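Local structure of putative glucose-6-phosphate 1-epimerase (Salmonella typhimurium, 2HTA) at residues A[92-97]-A[164-169]; A[251-256]-A[285-290]; A[281-286]-A[298-303]. The protein probably interconverts the alpha and beta anomers of glucose 6-phosphate and related hexose 6-phosphates, acting as a monomeric mutarotase. All blocks are in the same frame, centred on the assembly; numbering follows the deposited sequence.

How the contacts relate
The three contacts show how a beta-sandwich is held together differently in its interior and at its margin. Contacts 1 and 3 are buried and face-to-face, each joining the sheet that carries the probable active-site residues to the sheet behind it; they meet where strands 162-169 and 298-308 run side by side, Leu-166 N lying 2.7 Å from Leu-300 O. Contact 1 has no hydrogen bond across it and is built of apolar side chains and an indole, whereas contact 3 includes a buried amide-to-hydroxyl hydrogen bond. Contact 2, sharing Tyr-285 and Ala-286 with contact 3, lies at the surface, where an asparagine side chain hydrogen-bonds backbone and a hydroxyl at the corner after strand 278-286.

Contact 1: residues A[92-97]-A[164-169]; sequences VPICWP and IELEAH
Leu-166 sits between two partners from the short strand 94-95 and its flank, meeting Ile-94 on one part of its isobutyl group and Trp-96 on another. Both methyls of the leucine reach CG2 of Ile-94, the closer being CD1 at 3.8 Å from Ile-94 CG2, and the two side chains pass at a slant. CD2 does double duty, because it also lies 4.1 Å from CD1 of Trp-96, on the pyrrole part of the indole. The leucine has CG anti to its backbone N (chi1 -176°), which carries the fork from strand 162-169 toward 92-97 and spreads it between the two partners.

Trp-96 spans two successive residues on that side of the strand. Beyond Leu-166, its ring reaches Ala-168, whose CB lies 3.6 Å from Trp-96 NE1 and, a little farther off, also touches CE2 and CZ2. This approach is oblique to the indole plane. CB of Pro-97, the residue after the cis peptide bond, lies 3.5 Å above one face of the same ring, over its centre. Phe-150 and Trp-146 add inclined aromatic rings around the indole.

At the other end, Val-92 and Ile-164 meet tip to tip: Ile-164 CD1 stands 4.0 Å from Val-92 CG1 and equally near CG2. No hydrogen bond crosses between 92-97 and 164-169. The two run in nearly the same direction, 10° apart, and side chains bridge the 8.2 Å between Ile-94 CA and Leu-166 CA. Ile-164, Leu-166 and Ala-168, alternate residues of the strand, point toward 92-97, and Ile-94 lies close to Arg-114, a probable substrate-binding residue. This is the hydrophobic core packing of two stacked sheets in the galactose mutarotase-like beta-sandwich.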
loop_
_atom_site.group_PDB
_atom_site.type_symbol
_atom_site.label_atom_id
_atom_site.label_comp_id
_atom_site.label_asym_id
_atom_site.label_seq_id
_atom_site.Cartn_x
_atom_site.Cartn_y
_atom_site.Cartn_z
ATOM N N VAL A 92 -1.193 1.088 2.689
ATOM C CA VAL A 92 -1.043 0.526 1.327
ATOM C C VAL A 92 -1.878 1.407 0.351
ATOM O O VAL A 92 -3.013 1.096 0.014
ATOM C CB VAL A 92 -1.495 -0.975 1.264
ATOM C CG1 VAL A 92 -1.330 -1.518 -0.179
ATOM C CG2 VAL A 92 -0.637 -1.846 2.246
ATOM N N PRO A 93 -1.321 2.556 -0.061
ATOM C CA PRO A 93 -2.026 3.368 -1.072
ATOM C C PRO A 93 -2.251 2.549 -2.326
ATOM O O PRO A 93 -1.328 1.901 -2.814
ATOM C CB PRO A 93 -1.019 4.511 -1.370
ATOM C CG PRO A 93 -0.119 4.577 -0.123
ATOM C CD PRO A 93 -0.084 3.181 0.445
ATOM N N ILE A 94 -3.479 2.574 -2.857
ATOM C CA ILE A 94 -3.809 1.950 -4.172
ATOM C C ILE A 94 -3.586 3.047 -5.222
ATOM O O ILE A 94 -4.273 4.081 -5.185
ATOM C CB ILE A 94 -5.288 1.477 -4.237
ATOM C CG1 ILE A 94 -5.444 0.231 -3.282
ATOM C CG2 ILE A 94 -5.751 1.081 -5.705
ATOM C CD1 ILE A 94 -6.924 -0.040 -3.023
ATOM N N CYS A 95 -2.638 2.799 -6.114
ATOM C CA CYS A 95 -2.253 3.796 -7.110
ATOM C C CYS A 95 -2.858 3.371 -8.423
ATOM O O CYS A 95 -2.411 2.419 -9.048
ATOM C CB CYS A 95 -0.759 3.850 -7.257
ATOM S SG CYS A 95 0.157 4.086 -5.644
ATOM N N TRP A 96 -3.870 4.094 -8.843
ATOM C CA TRP A 96 -4.633 3.733 -10.045
ATOM C C TRP A 96 -5.405 4.962 -10.550
ATOM O O TRP A 96 -5.983 5.667 -9.755
ATOM C CB TRP A 96 -5.608 2.616 -9.666
ATOM C CG TRP A 96 -6.278 1.963 -10.864
ATOM C CD1 TRP A 96 -5.892 0.831 -11.498
ATOM C CD2 TRP A 96 -7.495 2.402 -11.513
ATOM N NE1 TRP A 96 -6.755 0.561 -12.552
ATOM C CE2 TRP A 96 -7.745 1.511 -12.570
ATOM C CE3 TRP A 96 -8.372 3.481 -11.306
ATOM C CZ2 TRP A 96 -8.851 1.660 -13.445
ATOM C CZ3 TRP A 96 -9.485 3.633 -12.157
ATOM C CH2 TRP A 96 -9.702 2.721 -13.215
ATOM N N PRO A 97 -5.534 5.163 -11.890
ATOM C CA PRO A 97 -5.075 4.372 -13.017
ATOM C C PRO A 97 -3.701 4.777 -13.569
ATOM O O PRO A 97 -3.397 4.431 -14.712
ATOM C CB PRO A 97 -6.188 4.617 -14.058
ATOM C CG PRO A 97 -6.562 6.086 -13.838
ATOM C CD PRO A 97 -6.318 6.342 -12.345
ATOM N N ILE A 164 -3.869 -8.766 -0.684
ATOM C CA ILE A 164 -4.459 -7.550 -1.292
ATOM C C ILE A 164 -4.612 -7.892 -2.763
ATOM O O ILE A 164 -3.659 -8.357 -3.364
ATOM C CB ILE A 164 -3.538 -6.339 -1.097
ATOM C CG1 ILE A 164 -3.294 -6.133 0.410
ATOM C CG2 ILE A 164 -4.205 -5.048 -1.732
ATOM C CD1 ILE A 164 -2.028 -5.350 0.768
ATOM N N GLU A 165 -5.804 -7.734 -3.325
ATOM C CA GLU A 165 -5.973 -7.975 -4.759
ATOM C C GLU A 165 -6.776 -6.817 -5.347
ATOM O O GLU A 165 -7.885 -6.525 -4.892
ATOM C CB GLU A 165 -6.706 -9.298 -4.975
ATOM C CG GLU A 165 -7.048 -9.620 -6.472
ATOM C CD GLU A 165 -7.954 -10.849 -6.607
ATOM O OE1 GLU A 165 -9.114 -10.819 -6.131
ATOM O OE2 GLU A 165 -7.498 -11.858 -7.182
ATOM N N LEU A 166 -6.191 -6.135 -6.314
ATOM C CA LEU A 166 -6.851 -5.075 -7.068
ATOM C C LEU A 166 -7.323 -5.545 -8.456
ATOM O O LEU A 166 -6.549 -6.100 -9.232
ATOM C CB LEU A 166 -5.869 -3.912 -7.231
ATOM C CG LEU A 166 -6.495 -2.705 -7.937
ATOM C CD1 LEU A 166 -7.534 -1.970 -7.056
ATOM C CD2 LEU A 166 -5.365 -1.762 -8.400
ATOM N N GLU A 167 -8.570 -5.259 -8.811
ATOM C CA GLU A 167 -9.147 -5.770 -10.066
ATOM C C GLU A 167 -9.940 -4.632 -10.715
ATOM O O GLU A 167 -10.819 -4.027 -10.066
ATOM C CB GLU A 167 -10.089 -6.929 -9.724
ATOM C CG GLU A 167 -10.833 -7.495 -10.884
ATOM C CD GLU A 167 -11.697 -8.714 -10.425
ATOM O OE1 GLU A 167 -12.947 -8.597 -10.210
ATOM O OE2 GLU A 167 -11.070 -9.775 -10.249
ATOM N N ALA A 168 -9.582 -4.309 -11.948
ATOM C CA ALA A 168 -10.174 -3.146 -12.653
ATOM C C ALA A 168 -10.993 -3.643 -13.847
ATOM O O ALA A 168 -10.473 -4.360 -14.727
ATOM C CB ALA A 168 -9.081 -2.186 -13.112
ATOM N N HIS A 169 -12.272 -3.304 -13.863
ATOM C CA HIS A 169 -13.175 -3.706 -14.941
ATOM C C HIS A 169 -13.431 -2.504 -15.847
ATOM O O HIS A 169 -13.825 -1.435 -15.377
ATOM C CB HIS A 169 -14.512 -4.171 -14.371
ATOM C CG HIS A 169 -14.394 -5.411 -13.540
ATOM N ND1 HIS A 169 -14.763 -6.659 -14.002
ATOM C CD2 HIS A 169 -13.965 -5.588 -12.272
ATOM C CE1 HIS A 169 -14.555 -7.558 -13.050
ATOM N NE2 HIS A 169 -14.073 -6.934 -11.992
#

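Contact 2: residues A[251-256]-A[285-290]; sequences HLNVVG and YATAPQ
A classic beta bulge opens this contact: Leu-252 and Asn-253 both stand opposite Val-284, where strand 253-258 begins beside the end of strand 278-286. With CG beside its own backbone N (chi1 -48°), Asn-253 swings its amide toward the corner at 287 and 288, and OD1 faces two successive backbone amides. Ala-286 N donates a hydrogen bond to Asn-253 OD1 at 2.8 Å, almost in line with the C=O bond. Thr-287 N gives the second hydrogen bond to Asn-253 OD1, at 3.0 Å, from a more bent approach (137° at the oxygen). The other half of the amide donates: Asn-253 ND2 hydrogen-bonds Thr-287 OG1 at 2.9 Å, with the hydroxyl in the amide plane. Three hydrogen bonds thus fix both the position and the flip of this amide.

Leu-252, the other residue of the bulge pair, packs on Tyr-285. Its CB lies over the Tyr-285 ring, 4.2 Å from the centroid and only 5° off the normal, a CH-pi contact, while Gln-290 CG lies over the opposite face. Farther out, Leu-252 CD2 touches residues on both arms of the corner, Tyr-285 CE2 at 3.6 Å and Ala-288 CB at 3.7 Å. Gln-290 NE2 hydrogen-bonds Arg-299 O in the neighbouring sheet. The whole is a bulged antiparallel strand pair whose asparagine side chain secures the adjoining turn.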
loop_
_atom_site.group_PDB
_atom_site.type_symbol
_atom_site.label_atom_id
_atom_site.label_comp_id
_atom_site.label_asym_id
_atom_site.label_seq_id
_atom_site.Cartn_x
_atom_site.Cartn_y
_atom_site.Cartn_z
ATOM N N HIS A 251 2.103 -8.654 -11.600
ATOM C CA HIS A 251 2.814 -7.375 -11.677
ATOM C C HIS A 251 3.843 -7.439 -12.758
ATOM O O HIS A 251 4.081 -8.525 -13.364
ATOM C CB HIS A 251 3.602 -7.146 -10.316
ATOM C CG HIS A 251 4.668 -8.157 -10.152
ATOM N ND1 HIS A 251 4.368 -9.509 -10.084
ATOM C CD2 HIS A 251 6.011 -8.072 -10.231
ATOM C CE1 HIS A 251 5.495 -10.193 -10.012
ATOM N NE2 HIS A 251 6.503 -9.356 -10.135
ATOM N N LEU A 252 4.465 -6.276 -13.028
ATOM C CA LEU A 252 5.658 -6.218 -13.901
ATOM C C LEU A 252 6.939 -5.847 -13.174
ATOM O O LEU A 252 8.052 -6.251 -13.579
ATOM C CB LEU A 252 5.458 -5.191 -15.032
ATOM C CG LEU A 252 5.829 -5.558 -16.451
ATOM C CD1 LEU A 252 5.262 -7.016 -16.852
ATOM C CD2 LEU A 252 5.273 -4.439 -17.348
ATOM N N ASN A 253 6.804 -5.112 -12.086
ATOM C CA ASN A 253 7.909 -4.451 -11.458
ATOM C C ASN A 253 7.730 -4.511 -9.951
ATOM O O ASN A 253 6.612 -4.749 -9.460
ATOM C CB ASN A 253 7.903 -2.929 -11.830
ATOM C CG ASN A 253 7.731 -2.688 -13.302
ATOM O OD1 ASN A 253 6.804 -1.950 -13.720
ATOM N ND2 ASN A 253 8.640 -3.263 -14.122
ATOM N N VAL A 254 8.820 -4.287 -9.230
ATOM C CA VAL A 254 8.734 -3.991 -7.792
ATOM C C VAL A 254 9.427 -2.678 -7.597
ATOM O O VAL A 254 10.390 -2.427 -8.306
ATOM C CB VAL A 254 9.395 -5.088 -6.969
ATOM C CG1 VAL A 254 9.512 -4.708 -5.450
ATOM C CG2 VAL A 254 8.556 -6.367 -7.135
ATOM N N VAL A 255 8.912 -1.810 -6.702
ATOM C CA VAL A 255 9.604 -0.597 -6.351
ATOM C C VAL A 255 10.062 -0.629 -4.910
ATOM O O VAL A 255 9.293 -1.048 -4.035
ATOM C CB VAL A 255 8.725 0.640 -6.618
ATOM C CG1 VAL A 255 9.291 1.921 -5.971
ATOM C CG2 VAL A 255 8.676 0.805 -8.151
ATOM N N GLY A 256 11.324 -0.295 -4.687
ATOM C CA GLY A 256 11.812 -0.117 -3.333
ATOM C C GLY A 256 12.040 1.381 -3.123
ATOM O O GLY A 256 12.702 2.027 -3.947
ATOM N N TYR A 285 2.871 -2.177 -11.719
ATOM C CA TYR A 285 2.744 -2.498 -13.131
ATOM C C TYR A 285 2.974 -1.152 -13.828
ATOM O O TYR A 285 2.046 -0.402 -13.974
ATOM C CB TYR A 285 1.365 -3.048 -13.425
ATOM C CG TYR A 285 1.367 -3.894 -14.697
ATOM C CD1 TYR A 285 1.176 -5.283 -14.643
ATOM C CD2 TYR A 285 1.653 -3.311 -15.940
ATOM C CE1 TYR A 285 1.209 -6.116 -15.813
ATOM C CE2 TYR A 285 1.678 -4.135 -17.140
ATOM C CZ TYR A 285 1.435 -5.510 -17.066
ATOM O OH TYR A 285 1.436 -6.304 -18.215
ATOM N N ALA A 286 4.238 -0.817 -14.104
ATOM C CA ALA A 286 4.573 0.572 -14.577
ATOM C C ALA A 286 5.330 0.597 -15.953
ATOM O O ALA A 286 5.120 1.512 -16.774
ATOM C CB ALA A 286 5.358 1.344 -13.550
ATOM N N THR A 287 6.242 -0.332 -16.176
ATOM C CA THR A 287 7.119 -0.225 -17.347
ATOM C C THR A 287 6.422 -0.585 -18.692
ATOM O O THR A 287 7.020 -0.407 -19.777
ATOM C CB THR A 287 8.439 -1.033 -17.168
ATOM O OG1 THR A 287 8.107 -2.381 -16.864
ATOM C CG2 THR A 287 9.244 -0.557 -16.021
ATOM N N ALA A 288 5.196 -1.085 -18.625
ATOM C CA ALA A 288 4.335 -1.226 -19.784
ATOM C C ALA A 288 2.929 -1.062 -19.221
ATOM O O ALA A 288 2.737 -1.226 -18.029
ATOM C CB ALA A 288 4.493 -2.635 -20.424
ATOM N N PRO A 289 1.944 -0.758 -20.072
ATOM C CA PRO A 289 0.582 -0.649 -19.560
ATOM C C PRO A 289 -0.156 -1.977 -19.506
ATOM O O PRO A 289 0.093 -2.876 -20.298
ATOM C CB PRO A 289 -0.074 0.286 -20.584
ATOM C CG PRO A 289 0.517 -0.148 -21.844
ATOM C CD PRO A 289 1.979 -0.440 -21.519
ATOM N N GLN A 290 -1.061 -2.071 -18.554
ATOM C CA GLN A 290 -1.849 -3.249 -18.314
ATOM C C GLN A 290 -3.181 -3.132 -19.013
ATOM O O GLN A 290 -3.805 -2.090 -18.994
ATOM C CB GLN A 290 -2.046 -3.397 -16.808
ATOM C CG GLN A 290 -2.262 -4.789 -16.350
ATOM C CD GLN A 290 -2.414 -4.876 -14.843
ATOM O OE1 GLN A 290 -2.559 -3.855 -14.141
ATOM N NE2 GLN A 290 -2.340 -6.124 -14.326
#

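Contact 3: residues A[281-286]-A[298-303]; sequences VETVYA and SRLAQT
Two layers of the mutarotase beta-sandwich face each other here, strand 281-286 from the sheet bearing the probable active-site residues and strand 298-303 from the one behind it. Their axes approach to 7.4 Å at an angle of 165°, nearly antiparallel, and side chains rather than backbone bonds join them.

The apolar part is led by Leu-300, which reaches between the sheets beside Thr-283. The two side chains lie alongside each other, pointing opposite ways: Leu-300 CD1 packs on Thr-283 CG2 at 3.8 Å, while Leu-300 CD2 lies 3.7 Å from Thr-283 O. The same CD1 extends along the strand to Tyr-285 CB at 4.2 Å. The threonine methyl lies against Leu-300 and the Ala-301 carbonyl, its hydroxyl against Gln-302.

Neighbouring side chains alternate in direction: Thr-283 turns toward the second sheet, whereas Glu-282, a probable active-site residue, points away from it and lies beside His-179. Strand 278-286 thus has one side on the second sheet and the other on the probable active site.

The polar part is a small buried network. Thr-283 OG1, set beside its own backbone N by chi1 of -56°, is hydrogen-bonded to His-248 ND1. Gln-302 reaches across with an extended chain, and its OE1 is hydrogen-bonded to Ser-180 OG on strand 172-183. Its nitrogen is engaged as well, which holds the amide plane in place, and makes the one hydrogen bond between the two segments: Gln-302 NE2 donates to Thr-283 OG1 at 2.8 Å, nearly straight at 170°, with the hydroxyl oxygen in the amide plane.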
loop_
_atom_site.group_PDB
_atom_site.type_symbol
_atom_site.label_atom_id
_atom_site.label_comp_id
_atom_site.label_asym_id
_atom_site.label_seq_id
_atom_site.Cartn_x
_atom_site.Cartn_y
_atom_site.Cartn_z
ATOM N N VAL A 281 8.018 -1.399 -0.207
ATOM C CA VAL A 281 8.261 -2.463 -1.186
ATOM C C VAL A 281 6.912 -2.659 -1.892
ATOM O O VAL A 281 5.939 -3.218 -1.317
ATOM C CB VAL A 281 8.800 -3.814 -0.531
ATOM C CG1 VAL A 281 8.872 -4.986 -1.581
ATOM C CG2 VAL A 281 10.154 -3.607 0.241
ATOM N N GLU A 282 6.847 -2.157 -3.131
ATOM C CA GLU A 282 5.586 -1.921 -3.826
ATOM C C GLU A 282 5.404 -2.941 -4.938
ATOM O O GLU A 282 6.366 -3.235 -5.657
ATOM C CB GLU A 282 5.639 -0.517 -4.455
ATOM C CG GLU A 282 6.066 0.539 -3.435
ATOM C CD GLU A 282 6.206 1.916 -4.063
ATOM O OE1 GLU A 282 5.595 2.170 -5.107
ATOM O OE2 GLU A 282 6.895 2.755 -3.459
ATOM N N THR A 283 4.189 -3.433 -5.104
ATOM C CA THR A 283 3.835 -4.292 -6.265
ATOM C C THR A 283 3.378 -3.382 -7.366
ATOM O O THR A 283 2.417 -2.611 -7.187
ATOM C CB THR A 283 2.690 -5.253 -5.936
ATOM O OG1 THR A 283 3.056 -6.036 -4.791
ATOM C CG2 THR A 283 2.459 -6.191 -7.092
ATOM N N VAL A 284 4.021 -3.478 -8.520
ATOM C CA VAL A 284 3.906 -2.387 -9.517
ATOM C C VAL A 284 3.673 -2.899 -10.928
ATOM O O VAL A 284 4.217 -3.919 -11.315
ATOM C CB VAL A 284 5.171 -1.465 -9.455
ATOM C CG1 VAL A 284 5.194 -0.388 -10.589
ATOM C CG2 VAL A 284 5.304 -0.760 -8.063
ATOM N N TYR A 285 2.871 -2.177 -11.719
ATOM C CA TYR A 285 2.744 -2.498 -13.131
ATOM C C TYR A 285 2.974 -1.152 -13.828
ATOM O O TYR A 285 2.046 -0.402 -13.974
ATOM C CB TYR A 285 1.365 -3.048 -13.425
ATOM C CG TYR A 285 1.367 -3.894 -14.697
ATOM C CD1 TYR A 285 1.176 -5.283 -14.643
ATOM C CD2 TYR A 285 1.653 -3.311 -15.940
ATOM C CE1 TYR A 285 1.209 -6.116 -15.813
ATOM C CE2 TYR A 285 1.678 -4.135 -17.140
ATOM C CZ TYR A 285 1.435 -5.510 -17.066
ATOM O OH TYR A 285 1.436 -6.304 -18.215
ATOM N N ALA A 286 4.238 -0.817 -14.104
ATOM C CA ALA A 286 4.573 0.572 -14.577
ATOM C C ALA A 286 5.330 0.597 -15.953
ATOM O O ALA A 286 5.120 1.512 -16.774
ATOM C CB ALA A 286 5.358 1.344 -13.550
ATOM N N SER A 298 -8.230 -6.300 -15.383
ATOM C CA SER A 298 -6.828 -6.398 -14.966
ATOM C C SER A 298 -6.768 -6.766 -13.497
ATOM O O SER A 298 -7.759 -6.532 -12.731
ATOM C CB SER A 298 -6.091 -5.100 -15.204
ATOM O OG SER A 298 -6.788 -4.069 -14.535
ATOM N N ARG A 299 -5.629 -7.331 -13.088
ATOM C CA ARG A 299 -5.477 -7.675 -11.700
ATOM C C ARG A 299 -4.059 -7.340 -11.274
ATOM O O ARG A 299 -3.125 -7.414 -12.073
ATOM C CB ARG A 299 -5.773 -9.183 -11.482
ATOM C CG ARG A 299 -7.234 -9.556 -11.784
ATOM C CD ARG A 299 -7.636 -10.908 -11.178
ATOM N NE ARG A 299 -7.187 -12.011 -12.019
ATOM C CZ ARG A 299 -6.371 -12.983 -11.601
ATOM N NH1 ARG A 299 -5.951 -12.978 -10.341
ATOM N NH2 ARG A 299 -6.004 -13.981 -12.421
ATOM N N LEU A 300 -3.896 -6.958 -10.005
ATOM C CA LEU A 300 -2.582 -6.795 -9.396
ATOM C C LEU A 300 -2.760 -7.247 -7.916
ATOM O O LEU A 300 -3.788 -6.914 -7.281
ATOM C CB LEU A 300 -2.218 -5.322 -9.399
ATOM C CG LEU A 300 -0.786 -4.875 -9.083
ATOM C CD1 LEU A 300 0.240 -5.462 -10.117
ATOM C CD2 LEU A 300 -0.729 -3.340 -9.001
ATOM N N ALA A 301 -1.814 -8.041 -7.406
ATOM C CA ALA A 301 -1.968 -8.586 -6.033
ATOM C C ALA A 301 -0.669 -8.615 -5.303
ATOM O O ALA A 301 0.397 -8.829 -5.887
ATOM C CB ALA A 301 -2.610 -9.999 -6.043
ATOM N N GLN A 302 -0.792 -8.446 -3.988
ATOM C CA GLN A 302 0.333 -8.541 -3.072
ATOM C C GLN A 302 -0.104 -9.371 -1.822
ATOM O O GLN A 302 -1.215 -9.171 -1.330
ATOM C CB GLN A 302 0.730 -7.124 -2.657
ATOM C CG GLN A 302 1.959 -7.113 -1.706
ATOM C CD GLN A 302 2.346 -5.751 -1.255
ATOM O OE1 GLN A 302 2.138 -5.407 -0.098
ATOM N NE2 GLN A 302 2.915 -4.937 -2.181
ATOM N N THR A 303 0.742 -10.302 -1.377
ATOM C CA THR A 303 0.560 -11.055 -0.154
ATOM C C THR A 303 1.757 -10.762 0.741
ATOM O O THR A 303 2.887 -10.629 0.274
ATOM C CB THR A 303 0.369 -12.563 -0.463
ATOM O OG1 THR A 303 -0.877 -12.685 -1.162
ATOM C CG2 THR A 303 0.272 -13.390 0.838
#